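Local coordinates for protein xyloglucan-specific endo-beta-1,4-glucanase BoGH9A (Bacteroides ovatus, PDB 6DHT) that hydrolyses internal 1,4-beta-glucosidic linkages in the backbone of xyloglucan, releasing xyloglucan oligosaccharides during xyloglucan degradation, at residues Ser114-Arg119 with Ile202-Ser207; Ala121-Glu126 with Arg134-Pro139; Ile183-Ser188 with Asn554-Ala559. One frame throughout, in Å; residues are numbered along the deposited sequence.

Contact 1 of 3, residues Ser114-Arg119 with Ile202-Ser207. With CA (calcium ion), chain D.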
loop_
_atom_site.group_PDB
_atom_site.type_symbol
_atom_site.label_atom_id
_atom_site.label_comp_id
_atom_site.label_asym_id
_atom_site.label_seq_id
_atom_site.Cartn_x
_atom_site.Cartn_y
_atom_site.Cartn_z
ATOM N N SER A 114 -7.368 -8.485 -0.026
ATOM C CA SER A 114 -6.199 -9.149 0.544
ATOM C C SER A 114 -6.144 -8.978 2.058
ATOM O O SER A 114 -5.687 -9.887 2.777
ATOM C CB SER A 114 -4.914 -8.599 -0.080
ATOM O OG SER A 114 -4.584 -7.297 0.397
ATOM N N PHE A 115 -6.595 -7.826 2.555
ATOM C CA PHE A 115 -6.585 -7.547 3.978
ATOM C C PHE A 115 -7.511 -8.503 4.739
ATOM O O PHE A 115 -7.187 -8.948 5.854
ATOM C CB PHE A 115 -6.971 -6.093 4.242
ATOM C CG PHE A 115 -5.908 -5.116 3.822
ATOM C CD1 PHE A 115 -5.829 -4.660 2.514
ATOM C CD2 PHE A 115 -4.962 -4.668 4.749
ATOM C CE1 PHE A 115 -4.802 -3.791 2.131
ATOM C CE2 PHE A 115 -3.960 -3.797 4.365
ATOM C CZ PHE A 115 -3.877 -3.375 3.053
ATOM N N TYR A 116 -8.655 -8.825 4.134
ATOM C CA TYR A 116 -9.565 -9.808 4.703
ATOM C C TYR A 116 -8.856 -11.157 4.912
ATOM O O TYR A 116 -8.946 -11.758 5.978
ATOM C CB TYR A 116 -10.836 -9.943 3.852
ATOM C CG TYR A 116 -11.610 -11.206 4.173
ATOM C CD1 TYR A 116 -12.457 -11.274 5.274
ATOM C CD2 TYR A 116 -11.481 -12.330 3.376
ATOM C CE1 TYR A 116 -13.140 -12.442 5.570
ATOM C CE2 TYR A 116 -12.171 -13.494 3.664
ATOM C CZ TYR A 116 -13.004 -13.537 4.759
ATOM O OH TYR A 116 -13.698 -14.692 5.070
ATOM N N TYR A 117 -8.095 -11.606 3.908
ATOM C CA TYR A 117 -7.357 -12.846 4.041
ATOM C C TYR A 117 -6.297 -12.778 5.159
ATOM O O TYR A 117 -5.952 -13.802 5.761
ATOM C CB TYR A 117 -6.710 -13.227 2.716
ATOM C CG TYR A 117 -7.703 -13.673 1.675
ATOM C CD1 TYR A 117 -8.321 -14.921 1.768
ATOM C CD2 TYR A 117 -8.000 -12.876 0.578
ATOM C CE1 TYR A 117 -9.200 -15.351 0.806
ATOM C CE2 TYR A 117 -8.896 -13.292 -0.371
ATOM C CZ TYR A 117 -9.489 -14.541 -0.249
ATOM O OH TYR A 117 -10.372 -14.943 -1.236
ATOM N N GLN A 118 -5.775 -11.592 5.446
ATOM C CA GLN A 118 -4.790 -11.424 6.510
ATOM C C GLN A 118 -5.383 -11.369 7.933
ATOM O O GLN A 118 -4.646 -11.219 8.926
ATOM C CB GLN A 118 -3.966 -10.156 6.291
ATOM C CG GLN A 118 -3.094 -10.121 5.039
ATOM C CD GLN A 118 -1.914 -11.065 5.101
ATOM O OE1 GLN A 118 -1.946 -12.150 4.520
ATOM N NE2 GLN A 118 -0.845 -10.635 5.758
ATOM N N ARG A 119 -6.706 -11.435 8.054
ATOM C CA ARG A 119 -7.325 -11.228 9.360
ATOM C C ARG A 119 -7.030 -12.369 10.305
ATOM O O ARG A 119 -7.069 -13.533 9.918
ATOM C CB ARG A 119 -8.842 -11.151 9.237
ATOM C CG ARG A 119 -9.373 -9.844 8.640
ATOM C CD ARG A 119 -10.867 -9.809 8.769
ATOM N NE ARG A 119 -11.468 -8.726 7.988
ATOM C CZ ARG A 119 -12.778 -8.516 7.921
ATOM N NH1 ARG A 119 -13.595 -9.301 8.615
ATOM N NH2 ARG A 119 -13.265 -7.522 7.178
ATOM N N ILE A 202 -16.952 -5.920 -1.929
ATOM C CA ILE A 202 -15.874 -6.899 -2.134
ATOM C C ILE A 202 -16.138 -8.266 -1.507
ATOM O O ILE A 202 -15.226 -9.109 -1.413
ATOM C CB ILE A 202 -14.521 -6.359 -1.617
ATOM C CG1 ILE A 202 -14.594 -6.007 -0.129
ATOM C CG2 ILE A 202 -14.099 -5.132 -2.422
ATOM C CD1 ILE A 202 -13.249 -5.742 0.500
ATOM N N ASN A 203 -17.382 -8.506 -1.121
ATOM C CA ASN A 203 -17.795 -9.783 -0.560
ATOM C C ASN A 203 -16.973 -10.185 0.658
ATOM O O ASN A 203 -16.293 -11.215 0.674
ATOM C CB ASN A 203 -17.796 -10.883 -1.625
ATOM C CG ASN A 203 -18.373 -12.187 -1.104
ATOM O OD1 ASN A 203 -19.242 -12.192 -0.237
ATOM N ND2 ASN A 203 -17.872 -13.297 -1.607
ATOM N N ILE A 204 -17.023 -9.325 1.667
ATOM C CA ILE A 204 -16.520 -9.610 3.001
ATOM C C ILE A 204 -17.734 -9.751 3.930
ATOM O O ILE A 204 -18.849 -9.414 3.542
ATOM C CB ILE A 204 -15.566 -8.504 3.511
ATOM C CG1 ILE A 204 -16.203 -7.112 3.395
ATOM C CG2 ILE A 204 -14.257 -8.556 2.744
ATOM C CD1 ILE A 204 -15.420 -6.012 4.073
ATOM N N PRO A 205 -17.536 -10.255 5.151
ATOM C CA PRO A 205 -18.690 -10.456 6.034
ATOM C C PRO A 205 -19.501 -9.176 6.254
ATOM O O PRO A 205 -20.711 -9.242 6.511
ATOM C CB PRO A 205 -18.052 -10.974 7.324
ATOM C CG PRO A 205 -16.813 -11.655 6.858
ATOM C CD PRO A 205 -16.306 -10.803 5.735
ATOM N N GLU A 206 -18.846 -8.030 6.107
ATOM C CA GLU A 206 -19.463 -6.740 6.394
ATOM C C GLU A 206 -20.032 -6.075 5.132
ATOM O O GLU A 206 -20.391 -4.889 5.163
ATOM C CB GLU A 206 -18.466 -5.810 7.103
ATOM C CG GLU A 206 -17.827 -6.417 8.376
ATOM C CD GLU A 206 -16.692 -7.416 8.116
ATOM O OE1 GLU A 206 -16.235 -7.566 6.957
ATOM O OE2 GLU A 206 -16.244 -8.056 9.110
ATOM N N SER A 207 -20.123 -6.820 4.036
ATOM C CA SER A 207 -20.575 -6.242 2.772
ATOM C C SER A 207 -22.056 -5.867 2.747
ATOM O O SER A 207 -22.473 -5.118 1.874
ATOM C CB SER A 207 -20.271 -7.143 1.578
ATOM O OG SER A 207 -18.873 -7.150 1.288
HETATM CA CA CA D . -19.952 -2.677 4.475
HETATM O O HOH W 1 -21.831 -2.513 3.051
#
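The C-terminal turn of helix 105-117 packs against a type I beta turn running from Ile204 to Ser207, with the CA atoms of Tyr116 and Ile204 7.2 Å apart. Beside this packing, Arg119 and Glu206 form a two-pronged, end-on salt bridge: Arg119 NH1 reaches Glu206 OE2 at 3.0 Å, and Arg119 NH2 reaches Glu206 OE1 at 3.0 Å. Guanidinium and carboxylate are twisted 52° against each other, which makes the prongs unequal. NH1 meets OE2 on its syn side, near the carboxylate plane, whereas NH2 gives the straighter bond (165°) but approaches OE1 from above that plane. Arg119 runs extended from CG to NE; Glu206 folds at chi2 (78°), turning its carboxylate back to meet it. Tyr116 lays CD1 over the centre of one guanidinium face, and its CE1 touches Pro205 CD at 3.6 Å while its CB packs on Ile204 CG2 at 3.9 Å. Within the turn, Ser207 OG accepts a bond from Ile204 N. The turn belongs to a calcium-binding loop: Glu206 O binds the ion at 2.4 Å, alongside Asn209, Thr211, Asp213, Asp216 and a water. Arg119 NH2 has a second salt bridge, to Glu217 on helix 213-226, and Tyr128 of helix 126-129 packs on both Tyr116 and Pro205, placing the contact where these two helices meet the end of helix 105-117.

Contact 2 of 3, residues Ala121-Glu126 with Arg134-Pro139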
loop_
_atom_site.group_PDB
_atom_site.type_symbol
_atom_site.label_atom_id
_atom_site.label_comp_id
_atom_site.label_asym_id
_atom_site.label_seq_id
_atom_site.Cartn_x
_atom_site.Cartn_y
_atom_site.Cartn_z
ATOM N N ALA A 121 -7.908 -14.059 14.341
ATOM C CA ALA A 121 -8.962 -14.201 15.342
ATOM C C ALA A 121 -10.342 -14.383 14.753
ATOM O O ALA A 121 -11.338 -14.047 15.391
ATOM C CB ALA A 121 -8.960 -13.010 16.309
ATOM N N MET A 122 -10.429 -14.907 13.537
ATOM C CA MET A 122 -11.736 -15.257 13.004
ATOM C C MET A 122 -11.663 -16.268 11.881
ATOM O O MET A 122 -10.660 -16.359 11.166
ATOM C CB MET A 122 -12.492 -14.019 12.546
ATOM C CG MET A 122 -12.088 -13.475 11.201
ATOM S SD MET A 122 -13.159 -12.082 10.885
ATOM C CE MET A 122 -14.471 -12.840 9.948
ATOM N N PRO A 123 -12.729 -17.059 11.729
ATOM C CA PRO A 123 -12.710 -18.007 10.623
ATOM C C PRO A 123 -12.801 -17.248 9.311
ATOM O O PRO A 123 -13.403 -16.178 9.218
ATOM C CB PRO A 123 -13.956 -18.865 10.872
ATOM C CG PRO A 123 -14.844 -18.015 11.660
ATOM C CD PRO A 123 -13.980 -17.129 12.503
ATOM N N ILE A 124 -12.156 -17.814 8.311
ATOM C CA ILE A 124 -12.078 -17.236 6.981
ATOM C C ILE A 124 -12.940 -18.147 6.114
ATOM O O ILE A 124 -12.472 -19.144 5.587
ATOM C CB ILE A 124 -10.599 -17.164 6.529
ATOM C CG1 ILE A 124 -9.777 -16.338 7.543
ATOM C CG2 ILE A 124 -10.486 -16.595 5.134
ATOM C CD1 ILE A 124 -10.214 -14.894 7.666
ATOM N N GLU A 125 -14.230 -17.830 6.043
ATOM C CA GLU A 125 -15.233 -18.755 5.505
ATOM C C GLU A 125 -15.354 -18.718 4.001
ATOM O O GLU A 125 -15.251 -17.664 3.392
ATOM C CB GLU A 125 -16.599 -18.460 6.119
ATOM C CG GLU A 125 -16.629 -18.731 7.619
ATOM C CD GLU A 125 -17.893 -18.254 8.307
ATOM O OE1 GLU A 125 -18.684 -17.506 7.692
ATOM O OE2 GLU A 125 -18.084 -18.631 9.481
ATOM N N GLU A 126 -15.599 -19.887 3.415
ATOM C CA GLU A 126 -15.608 -20.057 1.967
ATOM C C GLU A 126 -16.547 -19.095 1.241
ATOM O O GLU A 126 -16.271 -18.650 0.143
ATOM C CB GLU A 126 -15.957 -21.507 1.606
ATOM C CG GLU A 126 -16.011 -21.781 0.110
ATOM C CD GLU A 126 -15.840 -23.252 -0.229
ATOM O OE1 GLU A 126 -15.983 -24.102 0.679
ATOM O OE2 GLU A 126 -15.553 -23.557 -1.405
ATOM N N ARG A 134 -10.137 -20.942 5.647
ATOM C CA ARG A 134 -9.434 -21.571 6.758
ATOM C C ARG A 134 -10.108 -21.301 8.082
ATOM O O ARG A 134 -10.981 -20.447 8.201
ATOM C CB ARG A 134 -7.976 -21.115 6.807
ATOM C CG ARG A 134 -7.767 -19.653 7.157
ATOM C CD ARG A 134 -6.290 -19.231 7.075
ATOM N NE ARG A 134 -6.111 -17.972 7.787
ATOM C CZ ARG A 134 -6.166 -16.757 7.242
ATOM N NH1 ARG A 134 -6.322 -16.608 5.944
ATOM N NH2 ARG A 134 -6.014 -15.688 8.017
ATOM N N MET A 135 -9.684 -22.051 9.087
ATOM C CA MET A 135 -10.203 -21.890 10.432
ATOM C C MET A 135 -9.602 -20.641 11.043
ATOM O O MET A 135 -8.612 -20.113 10.540
ATOM C CB MET A 135 -9.818 -23.101 11.286
ATOM C CG MET A 135 -10.262 -24.431 10.693
ATOM S SD MET A 135 -12.050 -24.654 10.749
ATOM C CE MET A 135 -12.202 -25.316 12.409
ATOM N N ALA A 136 -10.192 -20.179 12.136
ATOM C CA ALA A 136 -9.614 -19.081 12.888
ATOM C C ALA A 136 -8.200 -19.449 13.384
ATOM O O ALA A 136 -7.905 -20.606 13.724
ATOM C CB ALA A 136 -10.517 -18.722 14.044
ATOM N N GLY A 137 -7.325 -18.450 13.417
ATOM C CA GLY A 137 -5.989 -18.598 13.955
ATOM C C GLY A 137 -5.564 -17.361 14.733
ATOM O O GLY A 137 -6.115 -16.289 14.549
ATOM N N HIS A 138 -4.581 -17.519 15.612
ATOM C CA HIS A 138 -4.071 -16.429 16.450
ATOM C C HIS A 138 -5.165 -15.609 17.154
ATOM O O HIS A 138 -5.353 -14.416 16.895
ATOM C CB HIS A 138 -3.133 -15.527 15.651
ATOM C CG HIS A 138 -1.882 -16.219 15.214
ATOM N ND1 HIS A 138 -1.780 -16.857 13.998
ATOM C CD2 HIS A 138 -0.698 -16.414 15.842
ATOM C CE1 HIS A 138 -0.579 -17.400 13.887
ATOM N NE2 HIS A 138 0.099 -17.138 14.988
ATOM N N PRO A 139 -5.892 -16.244 18.075
ATOM C CA PRO A 139 -6.913 -15.510 18.831
ATOM C C PRO A 139 -6.332 -14.322 19.603
ATOM O O PRO A 139 -7.017 -13.322 19.762
ATOM C CB PRO A 139 -7.462 -16.579 19.783
ATOM C CG PRO A 139 -6.416 -17.625 19.831
ATOM C CD PRO A 139 -5.827 -17.657 18.472
#
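Ile124 and Arg134 pair in a single antiparallel beta bridge, the closing pair of a chain reversal that encloses the short helix 126-129; the two segments run 169° apart. It is a hydrogen-bonded pair: Ile124 N donates to Arg134 O at 2.9 Å, and Arg134 N returns a bond to Ile124 O at 2.9 Å. The second of these meets a lone pair of Ile124 O in the carbonyl plane. Glu125, next along the chain, occupies the N-cap position of the helix. From its CB, Arg134 sends CG between the backbone N and the carbonyl carbon (chi1 67°), which turns the chain alongside Ile124, both side chains pointing the same way. CG lies against Ile124 CB at 3.8 Å, and the extended chain then carries NE past Ile124 CG1. At the tip, CZ rests on Ile124 CG1 at 3.6 Å; this methylene sits over the centre of one guanidinium face, with NH1 and NH2 almost equally near it. The charge thus lies with a flat face against aliphatic carbon and its N-H groups directed outward round the edge, where NH1 bonds to Tyr117 O at the end of helix 105-117. Farther along, His138 turns away from this pairing and bonds through ND1 to Tyr167 OH; its side chain is about 9 Å from that of Asp171, the predicted nucleophile. The backbones are tied there by Ala121 N to Gly137 O, 2.9 Å and nearly straight at 165°. Between these two tied places no further backbone hydrogen bond joins the segments: Ala136 CB packs 3.6 Å from Pro123 N, and Ala136 CA makes a CH...O contact of 3.4 Å with Met122 O.

Contact 3 of 3, residues Ile183-Ser188 with Asn554-Ala559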
loop_
_atom_site.group_PDB
_atom_site.type_symbol
_atom_site.label_atom_id
_atom_site.label_comp_id
_atom_site.label_asym_id
_atom_site.label_seq_id
_atom_site.Cartn_x
_atom_site.Cartn_y
_atom_site.Cartn_z
ATOM N N ILE A 183 -3.358 1.936 7.167
ATOM C CA ILE A 183 -4.697 2.495 7.263
ATOM C C ILE A 183 -4.654 3.987 6.942
ATOM O O ILE A 183 -5.491 4.477 6.193
ATOM C CB ILE A 183 -5.260 2.275 8.655
ATOM C CG1 ILE A 183 -5.440 0.791 8.959
ATOM C CG2 ILE A 183 -6.571 2.991 8.772
ATOM C CD1 ILE A 183 -5.616 0.468 10.416
ATOM N N GLY A 184 -3.654 4.699 7.454
ATOM C CA GLY A 184 -3.542 6.122 7.200
ATOM C C GLY A 184 -3.475 6.457 5.709
ATOM O O GLY A 184 -4.097 7.422 5.255
ATOM N N LEU A 185 -2.752 5.633 4.958
ATOM C CA LEU A 185 -2.623 5.825 3.519
ATOM C C LEU A 185 -3.944 5.497 2.820
ATOM O O LEU A 185 -4.425 6.293 2.002
ATOM C CB LEU A 185 -1.480 4.956 2.967
ATOM C CG LEU A 185 -1.298 5.041 1.446
ATOM C CD1 LEU A 185 -1.027 6.460 0.984
ATOM C CD2 LEU A 185 -0.179 4.111 1.023
ATOM N N MET A 186 -4.550 4.353 3.135
ATOM C CA MET A 186 -5.772 3.955 2.463
ATOM C C MET A 186 -6.890 4.932 2.775
ATOM O O MET A 186 -7.689 5.275 1.895
ATOM C CB MET A 186 -6.161 2.515 2.772
ATOM C CG MET A 186 -5.179 1.517 2.170
ATOM S SD MET A 186 -5.603 -0.197 2.452
ATOM C CE MET A 186 -5.112 -0.398 4.133
ATOM N N GLN A 187 -6.958 5.380 4.016
ATOM C CA GLN A 187 -7.987 6.348 4.422
ATOM C C GLN A 187 -7.735 7.740 3.854
ATOM O O GLN A 187 -8.670 8.555 3.764
ATOM C CB GLN A 187 -8.162 6.342 5.967
ATOM C CG GLN A 187 -8.855 5.069 6.415
ATOM C CD GLN A 187 -9.293 4.988 7.876
ATOM O OE1 GLN A 187 -10.126 4.139 8.187
ATOM N NE2 GLN A 187 -8.711 5.781 8.757
ATOM N N SER A 188 -6.508 8.061 3.459
ATOM C CA SER A 188 -6.245 9.313 2.736
ATOM C C SER A 188 -6.958 9.243 1.379
ATOM O O SER A 188 -7.657 10.184 0.971
ATOM C CB SER A 188 -4.741 9.541 2.521
ATOM O OG SER A 188 -4.050 9.656 3.755
ATOM N N ASN A 554 0.450 -3.599 0.042
ATOM C CA ASN A 554 -0.908 -3.630 -0.474
ATOM C C ASN A 554 -1.671 -2.329 -0.234
ATOM O O ASN A 554 -2.574 -1.998 -1.014
ATOM C CB ASN A 554 -1.680 -4.832 0.023
ATOM C CG ASN A 554 -1.764 -5.885 -1.030
ATOM O OD1 ASN A 554 -0.732 -6.386 -1.489
ATOM N ND2 ASN A 554 -2.960 -6.178 -1.493
ATOM N N ALA A 555 -1.309 -1.574 0.813
ATOM C CA ALA A 555 -1.963 -0.290 1.050
ATOM C C ALA A 555 -1.665 0.633 -0.113
ATOM O O ALA A 555 -2.538 1.352 -0.584
ATOM C CB ALA A 555 -1.487 0.323 2.347
ATOM N N ALA A 556 -0.418 0.601 -0.582
ATOM C CA ALA A 556 -0.014 1.393 -1.745
ATOM C C ALA A 556 -0.786 0.982 -2.984
ATOM O O ALA A 556 -1.233 1.810 -3.773
ATOM C CB ALA A 556 1.479 1.261 -1.986
ATOM N N LEU A 557 -0.906 -0.324 -3.188
ATOM C CA LEU A 557 -1.686 -0.821 -4.328
ATOM C C LEU A 557 -3.146 -0.420 -4.250
ATOM O O LEU A 557 -3.718 0.018 -5.242
ATOM C CB LEU A 557 -1.565 -2.341 -4.388
ATOM C CG LEU A 557 -2.310 -3.045 -5.513
ATOM C CD1 LEU A 557 -1.802 -2.578 -6.886
ATOM C CD2 LEU A 557 -2.208 -4.551 -5.370
ATOM N N VAL A 558 -3.772 -0.556 -3.088
ATOM C CA VAL A 558 -5.159 -0.091 -2.937
ATOM C C VAL A 558 -5.255 1.400 -3.242
ATOM O O VAL A 558 -6.166 1.848 -3.951
ATOM C CB VAL A 558 -5.646 -0.328 -1.495
ATOM C CG1 VAL A 558 -6.927 0.458 -1.198
ATOM C CG2 VAL A 558 -5.885 -1.800 -1.207
ATOM N N ALA A 559 -4.297 2.165 -2.725
ATOM C CA ALA A 559 -4.289 3.619 -2.952
ATOM C C ALA A 559 -4.239 3.966 -4.434
ATOM O O ALA A 559 -5.072 4.758 -4.907
ATOM C CB ALA A 559 -3.135 4.286 -2.223
#
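Two helices of the catalytic domain, 176-192 and 551-567, pack side by side in the same N-to-C sense near the centre of the chain, consistent with neighbouring inner helices of the (alpha/alpha)6 barrel of glycoside hydrolase family 9. Their short segments are 2° from parallel and 8.8 Å apart at closest approach, a spacing that small residues at the interface permit. Leu185 and Met186 from one helix straddle Ala555 of the other. Met186 has the largest share of the contact: its CG stands anti to the carbonyl carbon (chi1 -68°) and lies 3.9 Å from Ala555 CB. The chain continues straight to SD, which settles 3.9 Å from Ala555 CA and 3.9 Å from Val558 CG1, crossing the valine at about a right angle. A bend at chi3 (-77°) then turns the methyl CE back to within 4.1 Å of Ala555 CB. Leu185 works on the other flank of the alanine, laying CD2 on the backbone of the facing helix, 3.9 Å from Ala556 N, and resting CG 4.2 Å from Ala559 CB. Beyond the pair, Met186 also packs on Met218 of helix 213-226, while Ala556 and Ala559 back onto helix 439-458. An alanine in place of Met186 would probably open a gap beside Ala555 and leave Val558 without the sulfur that it packs on. No hydrogen bond joins the two segments; the hydroxyl of Ser188 is spent within its own helix, on Gly184 O. The adhesion is therefore apolar, resting on shape and dispersion between buried alkyl groups and one thioether, and the six touching residues bring no charge into this buried interface.

Contacts 1 and 3 are buried and contact 2 lies at the surface, but burial alone does not set their chemistry. Contact 3, nearest the centre of the chain, is purely apolar helix packing; contact 1 combines apolar packing with a salt bridge whose glutamate also binds calcium through its backbone O; contact 2 relies mainly on backbone hydrogen bonds between loops, with one guanidinium lying flat on an isoleucine. Helix 105-117 connects them. Phe115 CZ lies against Met186 CE of contact 3, while Tyr116 OH comes close to Ile124 CA of contact 2. Contact 2 is nested in the loop closed by contact 1, whereas the segments of contacts 1 and 3 alternate along the chain.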